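Local coordinates for siroheme decarboxylase (Hydrogenobacter thermophilus, PDB 4CH7), which catalyses the decarboxylation of siroheme to didecarboxysiroheme, probably by way of the monodecarboxylated intermediate, in the biosynthesis of heme d1, at residues I12-L18 with L217-A222; S59-Y64 with I317-S321; T166-E172 with E213-L217. All blocks are in the same frame, centred on the assembly; numbering follows the deposited sequence.

Interaction 1. Residues I12-L18 with L217-A222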
loop_
_atom_site.group_PDB
_atom_site.type_symbol
_atom_site.label_atom_id
_atom_site.label_comp_id
_atom_site.label_asym_id
_atom_site.label_seq_id
_atom_site.Cartn_x
_atom_site.Cartn_y
_atom_site.Cartn_z
ATOM N N ILE A 12 -2.165 -19.074 8.155
ATOM C CA ILE A 12 -1.209 -17.985 8.349
ATOM C C ILE A 12 -1.579 -16.748 7.533
ATOM O O ILE A 12 -0.898 -15.719 7.592
ATOM C CB ILE A 12 0.220 -18.412 7.996
ATOM C CG1 ILE A 12 0.311 -18.837 6.526
ATOM C CG2 ILE A 12 0.667 -19.527 8.913
ATOM C CD1 ILE A 12 1.708 -19.259 6.091
ATOM N N GLN A 13 -2.659 -16.864 6.767
ATOM C CA GLN A 13 -3.200 -15.733 6.028
ATOM C C GLN A 13 -4.314 -15.090 6.841
ATOM O O GLN A 13 -4.730 -13.964 6.562
ATOM C CB GLN A 13 -3.718 -16.180 4.663
ATOM C CG GLN A 13 -2.636 -16.727 3.745
ATOM C CD GLN A 13 -3.192 -17.290 2.453
ATOM O OE1 GLN A 13 -3.769 -16.567 1.642
ATOM N NE2 GLN A 13 -3.019 -18.589 2.254
ATOM N N LYS A 14 -4.794 -15.816 7.846
ATOM C CA LYS A 14 -5.735 -15.262 8.810
ATOM C C LYS A 14 -4.952 -14.430 9.814
ATOM O O LYS A 14 -3.740 -14.605 9.957
ATOM C CB LYS A 14 -6.492 -16.379 9.530
ATOM C CG LYS A 14 -7.232 -17.326 8.599
ATOM C CD LYS A 14 -8.145 -18.270 9.367
ATOM C CE LYS A 14 -9.286 -17.524 10.037
ATOM N NZ LYS A 14 -10.316 -18.454 10.587
ATOM N N ASP A 15 -5.633 -13.515 10.498
ATOM C CA ASP A 15 -4.985 -12.695 11.514
ATOM C C ASP A 15 -4.380 -13.580 12.601
ATOM O O ASP A 15 -5.058 -14.439 13.163
ATOM C CB ASP A 15 -5.979 -11.706 12.123
ATOM C CG ASP A 15 -5.327 -10.754 13.108
ATOM O OD1 ASP A 15 -4.092 -10.574 13.046
ATOM O OD2 ASP A 15 -6.055 -10.174 13.940
ATOM N N ILE A 16 -3.096 -13.374 12.871
ATOM C CA ILE A 16 -2.378 -14.167 13.858
ATOM C C ILE A 16 -2.543 -13.555 15.244
ATOM O O ILE A 16 -2.244 -12.377 15.442
ATOM C CB ILE A 16 -0.894 -14.289 13.475
ATOM C CG1 ILE A 16 -0.770 -15.010 12.134
ATOM C CG2 ILE A 16 -0.105 -15.028 14.541
ATOM C CD1 ILE A 16 0.643 -15.277 11.724
ATOM N N PRO A 17 -3.027 -14.361 16.209
ATOM C CA PRO A 17 -3.423 -13.860 17.533
ATOM C C PRO A 17 -2.309 -13.146 18.290
ATOM O O PRO A 17 -1.153 -13.573 18.255
ATOM C CB PRO A 17 -3.836 -15.133 18.285
ATOM C CG PRO A 17 -3.184 -16.264 17.544
ATOM C CD PRO A 17 -3.180 -15.825 16.108
ATOM N N LEU A 18 -2.669 -12.061 18.969
ATOM C CA LEU A 18 -1.726 -11.327 19.798
ATOM C C LEU A 18 -1.575 -12.009 21.150
ATOM O O LEU A 18 -2.150 -11.577 22.148
ATOM C CB LEU A 18 -2.183 -9.878 19.970
ATOM C CG LEU A 18 -2.250 -9.067 18.676
ATOM C CD1 LEU A 18 -2.944 -7.740 18.904
ATOM C CD2 LEU A 18 -0.856 -8.846 18.134
ATOM N N LEU A 217 -3.593 -1.065 13.978
ATOM C CA LEU A 217 -3.097 -2.372 13.573
ATOM C C LEU A 217 -4.245 -3.164 12.961
ATOM O O LEU A 217 -5.211 -3.495 13.648
ATOM C CB LEU A 217 -2.516 -3.132 14.768
ATOM C CG LEU A 217 -1.949 -4.527 14.485
ATOM C CD1 LEU A 217 -0.848 -4.443 13.452
ATOM C CD2 LEU A 217 -1.435 -5.183 15.758
ATOM N N ARG A 218 -4.145 -3.457 11.668
ATOM C CA ARG A 218 -5.177 -4.233 10.989
ATOM C C ARG A 218 -5.119 -5.695 11.396
ATOM O O ARG A 218 -6.113 -6.264 11.857
ATOM C CB ARG A 218 -5.033 -4.129 9.472
ATOM C CG ARG A 218 -5.565 -2.842 8.861
ATOM C CD ARG A 218 -5.504 -2.915 7.345
ATOM N NE ARG A 218 -6.021 -1.711 6.705
ATOM C CZ ARG A 218 -5.334 -0.967 5.845
ATOM N NH1 ARG A 218 -4.096 -1.303 5.513
ATOM N NH2 ARG A 218 -5.889 0.112 5.310
ATOM N N ARG A 219 -3.940 -6.288 11.224
ATOM C CA ARG A 219 -3.741 -7.707 11.468
ATOM C C ARG A 219 -2.268 -8.056 11.334
ATOM O O ARG A 219 -1.469 -7.251 10.852
ATOM C CB ARG A 219 -4.544 -8.524 10.457
ATOM C CG ARG A 219 -4.143 -8.255 9.020
ATOM C CD ARG A 219 -5.318 -8.403 8.070
ATOM N NE ARG A 219 -5.807 -9.775 8.004
ATOM C CZ ARG A 219 -5.307 -10.703 7.195
ATOM N NH1 ARG A 219 -4.300 -10.405 6.386
ATOM N NH2 ARG A 219 -5.811 -11.928 7.194
ATOM N N ILE A 220 -1.917 -9.261 11.767
ATOM C CA ILE A 220 -0.600 -9.818 11.507
ATOM C C ILE A 220 -0.796 -11.071 10.667
ATOM O O ILE A 220 -1.428 -12.026 11.118
ATOM C CB ILE A 220 0.126 -10.179 12.811
ATOM C CG1 ILE A 220 0.332 -8.927 13.663
ATOM C CG2 ILE A 220 1.462 -10.853 12.520
ATOM C CD1 ILE A 220 1.018 -9.186 14.982
ATOM N N SER A 221 -0.274 -11.069 9.444
ATOM C CA SER A 221 -0.501 -12.192 8.543
ATOM C C SER A 221 0.596 -12.368 7.507
ATOM O O SER A 221 1.409 -11.473 7.281
ATOM C CB SER A 221 -1.840 -12.036 7.820
ATOM O OG SER A 221 -2.928 -12.212 8.705
ATOM N N ALA A 222 0.607 -13.543 6.889
ATOM C CA ALA A 222 1.402 -13.781 5.696
ATOM C C ALA A 222 0.526 -13.437 4.500
ATOM O O ALA A 222 -0.690 -13.631 4.550
ATOM C CB ALA A 222 1.840 -15.229 5.632
#
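Ile16 and Ile220 meet through their backbones, Ile16 N donating to Ile220 O at 2.8 Å. A second main-chain bond runs the other way, from Ala222 N to Ile12 O at 2.7 Å. Next to the first of these, Asp15 stands in for a backbone acceptor: with CG anti to the backbone N (chi1 -175°), its OD1 accepts from Ile220 N at 2.8 Å, on the anti side and tilted 32° from the carboxylate plane, while OD2 is held in a salt bridge by Lys212. The loop that follows helix 4-11 in the first HTH domain thus lines up beside strand 217-222, whose other neighbour is strand 53-57; a classic beta bulge at Arg218 and Arg219 lies opposite Ile56 of that strand. Arg219 bends at chi2 and chi3 to bring NH2 edge-on to Gln13 O at 2.4 Å, so short that the exact geometry is doubtful, and Ser221 OG lies over one face of the guanidinium. The Ser221 hydroxyl has weak bonds available to the carbonyls of Gln13, Lys14 and Ile220. Leu18 CD2 meets Ile220 CD1 at 3.7 Å, the two side chains crossing at about a right angle, and Ile12 CG1 packs against Ala222 CB at 4.0 Å.

Interaction 2. Residues S59-Y64 with I317-S321; sequences SRLLGY and IKYFS
With CG anti to the carbonyl carbon in both residues, Leu62 (chi1 -69°) and Tyr319 (chi1 -63°) send their side chains across each other at about a right angle, and Leu62 CD1 settles over the centre of the Tyr319 ring. This is a CH-pi contact, Leu62 CD1 standing 3.4 Å from the Tyr319 ring centroid, almost on the normal; Ile317 CG1 lies over the opposite face, nearer the rim. The Tyr319 ring turns its edge to a face of Tyr64, Tyr319 CD1 lying 3.5 Å from Tyr64 CE1, in an edge-to-face pair with planes at 78°. Tyr64 OH accepts a practically linear bond from Phe320 N at 2.9 Å, so the buried phenol ties down the backbone that carries its aromatic neighbours. Phe320 approaches Tyr64 obliquely, CE1 to CE1 at 3.6 Å, while the edge of its ring meets Leu62 O at CZ. A phenylalanine in place of Tyr64 would probably leave Phe320 N without its acceptor and that backbone less firmly held. Val176 of helix 170-179 touches Leu62, Tyr319 and Phe320. The whole is an aromatic cluster, joining the loop ahead of barrel strand 65-71 to the segment between strand 303-314 and helix 323-335.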
loop_
_atom_site.group_PDB
_atom_site.type_symbol
_atom_site.label_atom_id
_atom_site.label_comp_id
_atom_site.label_asym_id
_atom_site.label_seq_id
_atom_site.Cartn_x
_atom_site.Cartn_y
_atom_site.Cartn_z
ATOM N N SER A 59 -2.310 2.996 7.177
ATOM C CA SER A 59 -1.503 4.170 6.837
ATOM C C SER A 59 -1.979 5.468 7.494
ATOM O O SER A 59 -1.204 6.142 8.172
ATOM C CB SER A 59 -1.440 4.340 5.317
ATOM O OG SER A 59 -0.697 5.488 4.955
ATOM N N ARG A 60 -3.247 5.814 7.297
ATOM C CA ARG A 60 -3.773 7.074 7.820
ATOM C C ARG A 60 -3.957 7.072 9.340
ATOM O O ARG A 60 -3.847 8.118 9.982
ATOM C CB ARG A 60 -5.071 7.477 7.107
ATOM C CG ARG A 60 -6.156 6.411 7.077
ATOM C CD ARG A 60 -7.478 6.991 6.590
ATOM N NE ARG A 60 -7.968 8.036 7.483
ATOM C CZ ARG A 60 -8.762 7.816 8.525
ATOM N NH1 ARG A 60 -9.164 6.583 8.807
ATOM N NH2 ARG A 60 -9.156 8.826 9.286
ATOM N N LEU A 61 -4.234 5.904 9.910
ATOM C CA LEU A 61 -4.391 5.786 11.359
ATOM C C LEU A 61 -3.042 5.909 12.071
ATOM O O LEU A 61 -2.984 6.195 13.269
ATOM C CB LEU A 61 -5.113 4.487 11.727
ATOM C CG LEU A 61 -6.592 4.497 11.335
ATOM C CD1 LEU A 61 -7.269 3.159 11.573
ATOM C CD2 LEU A 61 -7.315 5.600 12.084
ATOM N N LEU A 62 -1.965 5.702 11.319
ATOM C CA LEU A 62 -0.620 5.979 11.810
ATOM C C LEU A 62 -0.380 7.485 11.810
ATOM O O LEU A 62 0.496 7.987 12.516
ATOM C CB LEU A 62 0.435 5.288 10.942
ATOM C CG LEU A 62 0.511 3.762 10.987
ATOM C CD1 LEU A 62 1.529 3.225 9.992
ATOM C CD2 LEU A 62 0.842 3.292 12.387
ATOM N N GLY A 63 -1.166 8.202 11.013
ATOM C CA GLY A 63 -0.996 9.635 10.873
ATOM C C GLY A 63 -0.346 9.986 9.554
ATOM O O GLY A 63 -0.005 11.144 9.306
ATOM N N TYR A 64 -0.165 8.979 8.707
ATOM C CA TYR A 64 0.396 9.200 7.385
ATOM C C TYR A 64 -0.664 9.713 6.423
ATOM O O TYR A 64 -1.737 9.119 6.288
ATOM C CB TYR A 64 1.025 7.918 6.837
ATOM C CG TYR A 64 2.489 7.751 7.179
ATOM C CD1 TYR A 64 2.888 7.400 8.461
ATOM C CD2 TYR A 64 3.471 7.932 6.216
ATOM C CE1 TYR A 64 4.222 7.244 8.777
ATOM C CE2 TYR A 64 4.810 7.776 6.523
ATOM C CZ TYR A 64 5.178 7.433 7.806
ATOM O OH TYR A 64 6.507 7.274 8.125
ATOM N N ILE A 317 7.013 1.128 1.939
ATOM C CA ILE A 317 7.665 2.068 2.833
ATOM C C ILE A 317 7.871 1.488 4.226
ATOM O O ILE A 317 7.104 0.637 4.682
ATOM C CB ILE A 317 6.841 3.359 2.956
ATOM C CG1 ILE A 317 5.417 3.042 3.423
ATOM C CG2 ILE A 317 6.794 4.088 1.622
ATOM C CD1 ILE A 317 4.569 4.267 3.672
ATOM N N LYS A 318 8.928 1.942 4.890
ATOM C CA LYS A 318 9.099 1.673 6.306
ATOM C C LYS A 318 8.567 2.890 7.042
ATOM O O LYS A 318 8.932 4.024 6.722
ATOM C CB LYS A 318 10.570 1.445 6.651
ATOM C CG LYS A 318 11.266 0.438 5.753
ATOM C CD LYS A 318 10.543 -0.898 5.738
ATOM C CE LYS A 318 10.694 -1.633 7.060
ATOM N NZ LYS A 318 10.105 -2.999 7.002
ATOM N N TYR A 319 7.689 2.663 8.010
ATOM C CA TYR A 319 7.087 3.767 8.743
ATOM C C TYR A 319 8.037 4.312 9.802
ATOM O O TYR A 319 8.790 3.557 10.418
ATOM C CB TYR A 319 5.768 3.337 9.388
ATOM C CG TYR A 319 4.699 2.933 8.395
ATOM C CD1 TYR A 319 4.019 3.886 7.650
ATOM C CD2 TYR A 319 4.363 1.599 8.214
ATOM C CE1 TYR A 319 3.038 3.519 6.745
ATOM C CE2 TYR A 319 3.385 1.225 7.311
ATOM C CZ TYR A 319 2.727 2.188 6.580
ATOM O OH TYR A 319 1.752 1.824 5.680
ATOM N N PHE A 320 8.006 5.628 9.988
ATOM C CA PHE A 320 8.722 6.288 11.076
ATOM C C PHE A 320 10.234 6.074 11.051
ATOM O O PHE A 320 10.884 6.056 12.096
ATOM C CB PHE A 320 8.134 5.868 12.423
ATOM C CG PHE A 320 6.672 6.179 12.560
ATOM C CD1 PHE A 320 6.182 7.434 12.219
ATOM C CD2 PHE A 320 5.783 5.214 13.011
ATOM C CE1 PHE A 320 4.832 7.730 12.340
ATOM C CE2 PHE A 320 4.432 5.497 13.136
ATOM C CZ PHE A 320 3.955 6.758 12.799
ATOM N N SER A 321 10.786 5.902 9.854
ATOM C CA SER A 321 12.232 5.932 9.684
ATOM C C SER A 321 12.654 7.389 9.560
ATOM O O SER A 321 11.844 8.243 9.204
ATOM C CB SER A 321 12.659 5.141 8.449
ATOM O OG SER A 321 12.077 5.672 7.275
#

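Interaction 3. Residues T166-E172 with E213-L217; sequences TPLTEEE and ERGVL
A capping box starts helix 170-179 in the second HTH domain, and one of its members reaches beyond it to form a salt bridge. Thr169, at the N-cap, accepts from Glu172 N on OG1 at 3.2 Å, and Glu172 OE1 answers by accepting from Thr169 N at 2.9 Å, on its anti side. The other carboxylate oxygen is thereby turned toward Arg214: NH1 meets Glu172 OE2 at 2.8 Å on the syn side, and OE2 lies at the guanidinium edge, near its plane. The carboxylate and guanidinium planes stand 46° apart, and a single bond joins them. Glu172 CG lies anti to the carbonyl carbon (chi1 -67°) and the chain runs extended beyond it, carrying the carboxylate out to an arginine arriving from the opposite direction. A water bridges the second nitrogen, donating to Pro167 O and Glu172 OE1, each at 2.6 Å, and weakly accepting from Arg214 NH2. Alongside, Leu168 CD1 approaches Arg214 NH2 at 4.0 Å, and Leu168 CD2 faces Val216 CG1. Gly215, with positive phi, closes helix 201-213 in a Schellman motif. The contact therefore sets the beginning of helix 170-179 against the end of helix 201-213, just before strand 217-222, with Leu211 of the latter helix touching both Glu172 and Val216.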
loop_
_atom_site.group_PDB
_atom_site.type_symbol
_atom_site.label_atom_id
_atom_site.label_comp_id
_atom_site.label_asym_id
_atom_site.label_seq_id
_atom_site.Cartn_x
_atom_site.Cartn_y
_atom_site.Cartn_z
ATOM N N THR A 166 -6.162 9.165 16.269
ATOM C CA THR A 166 -5.480 9.769 17.402
ATOM C C THR A 166 -3.990 9.740 17.105
ATOM O O THR A 166 -3.443 8.683 16.792
ATOM C CB THR A 166 -5.751 9.013 18.716
ATOM O OG1 THR A 166 -7.158 9.021 18.994
ATOM C CG2 THR A 166 -5.007 9.672 19.873
ATOM N N PRO A 167 -3.336 10.913 17.173
ATOM C CA PRO A 167 -1.891 11.016 16.944
ATOM C C PRO A 167 -1.115 10.017 17.790
ATOM O O PRO A 167 -1.339 9.924 18.998
ATOM C CB PRO A 167 -1.576 12.441 17.398
ATOM C CG PRO A 167 -2.833 13.202 17.118
ATOM C CD PRO A 167 -3.954 12.232 17.408
ATOM N N LEU A 168 -0.217 9.272 17.155
ATOM C CA LEU A 168 0.554 8.257 17.861
ATOM C C LEU A 168 1.614 8.893 18.749
ATOM O O LEU A 168 2.269 9.858 18.357
ATOM C CB LEU A 168 1.203 7.277 16.878
ATOM C CG LEU A 168 0.400 6.038 16.472
ATOM C CD1 LEU A 168 -0.924 6.418 15.836
ATOM C CD2 LEU A 168 1.202 5.147 15.534
ATOM N N THR A 169 1.766 8.355 19.954
ATOM C CA THR A 169 2.843 8.771 20.841
ATOM C C THR A 169 4.165 8.287 20.263
ATOM O O THR A 169 4.183 7.448 19.364
ATOM C CB THR A 169 2.669 8.194 22.258
ATOM O OG1 THR A 169 2.863 6.773 22.232
ATOM C CG2 THR A 169 1.280 8.504 22.797
ATOM N N GLU A 170 5.271 8.819 20.771
ATOM C CA GLU A 170 6.588 8.417 20.291
ATOM C C GLU A 170 6.889 6.962 20.644
ATOM O O GLU A 170 7.712 6.321 19.993
ATOM C CB GLU A 170 7.667 9.346 20.845
ATOM C CG GLU A 170 7.465 10.809 20.479
ATOM C CD GLU A 170 7.600 11.070 18.990
ATOM O OE1 GLU A 170 8.483 10.457 18.355
ATOM O OE2 GLU A 170 6.828 11.893 18.457
ATOM N N GLU A 171 6.218 6.444 21.669
ATOM C CA GLU A 171 6.359 5.037 22.035
ATOM C C GLU A 171 5.676 4.147 21.001
ATOM O O GLU A 171 6.241 3.144 20.563
ATOM C CB GLU A 171 5.773 4.764 23.421
ATOM C CG GLU A 171 5.924 3.316 23.870
ATOM C CD GLU A 171 5.344 3.060 25.243
ATOM O OE1 GLU A 171 4.110 2.910 25.352
ATOM O OE2 GLU A 171 6.129 3.000 26.210
ATOM N N GLU A 172 4.459 4.523 20.617
ATOM C CA GLU A 172 3.712 3.792 19.599
ATOM C C GLU A 172 4.432 3.851 18.253
ATOM O O GLU A 172 4.375 2.903 17.470
ATOM C CB GLU A 172 2.286 4.342 19.479
ATOM C CG GLU A 172 1.413 4.100 20.712
ATOM C CD GLU A 172 0.116 4.889 20.684
ATOM O OE1 GLU A 172 0.125 6.037 20.196
ATOM O OE2 GLU A 172 -0.913 4.362 21.159
ATOM N N GLU A 213 -7.580 -2.553 18.363
ATOM C CA GLU A 213 -8.910 -2.072 18.719
ATOM C C GLU A 213 -9.194 -0.745 18.020
ATOM O O GLU A 213 -10.327 -0.466 17.625
ATOM C CB GLU A 213 -9.021 -1.883 20.233
ATOM C CG GLU A 213 -8.829 -3.151 21.049
ATOM C CD GLU A 213 -8.364 -2.859 22.464
ATOM O OE1 GLU A 213 -8.615 -1.736 22.952
ATOM O OE2 GLU A 213 -7.743 -3.749 23.082
ATOM N N ARG A 214 -8.150 0.066 17.870
ATOM C CA ARG A 214 -8.272 1.375 17.244
ATOM C C ARG A 214 -8.160 1.289 15.725
ATOM O O ARG A 214 -8.376 2.280 15.026
ATOM C CB ARG A 214 -7.209 2.328 17.797
ATOM C CG ARG A 214 -7.431 2.734 19.249
ATOM C CD ARG A 214 -6.141 3.222 19.893
ATOM N NE ARG A 214 -5.462 4.223 19.078
ATOM C CZ ARG A 214 -4.248 4.702 19.336
ATOM N NH1 ARG A 214 -3.573 4.273 20.391
ATOM N NH2 ARG A 214 -3.705 5.609 18.536
ATOM N N GLY A 215 -7.827 0.108 15.214
ATOM C CA GLY A 215 -7.712 -0.085 13.779
ATOM C C GLY A 215 -6.365 0.333 13.219
ATOM O O GLY A 215 -6.110 0.175 12.023
ATOM N N VAL A 216 -5.512 0.880 14.081
ATOM C CA VAL A 216 -4.157 1.261 13.692
ATOM C C VAL A 216 -3.409 0.020 13.232
ATOM O O VAL A 216 -2.683 0.047 12.232
ATOM C CB VAL A 216 -3.398 1.906 14.863
ATOM C CG1 VAL A 216 -2.045 2.419 14.400
ATOM C CG2 VAL A 216 -4.214 3.034 15.467
ATOM N N LEU A 217 -3.593 -1.065 13.978
ATOM C CA LEU A 217 -3.097 -2.372 13.573
ATOM C C LEU A 217 -4.245 -3.164 12.961
ATOM O O LEU A 217 -5.211 -3.495 13.648
ATOM C CB LEU A 217 -2.516 -3.132 14.768
ATOM C CG LEU A 217 -1.949 -4.527 14.485
ATOM C CD1 LEU A 217 -0.848 -4.443 13.452
ATOM C CD2 LEU A 217 -1.435 -5.183 15.758
HETATM O O HOH W 1 -1.939 7.621 20.127
#

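In the fold
Interactions 2 and 3 are neighbours, their centres 10 Å apart, and they touch directly: Leu62 CD2 lies 3.6 Å from Val216 CG1 and 3.7 Å from Leu168 CD2, so Leu62, which also packs on the aromatic cluster, joins that cluster to the apolar residues of interaction 3. Interaction 1 is more distant, its centre about 17 Å from that of interaction 3, yet the two share Leu217, where the loop after helix 201-213 becomes a strand. Along the chain interaction 3 is nested within the loops closed by both others, whereas interactions 1 and 2 cross. The side chain of Tyr319 is about 10 Å, and that of Arg218 about 12 Å, from that of His93, the inferred active-site residue.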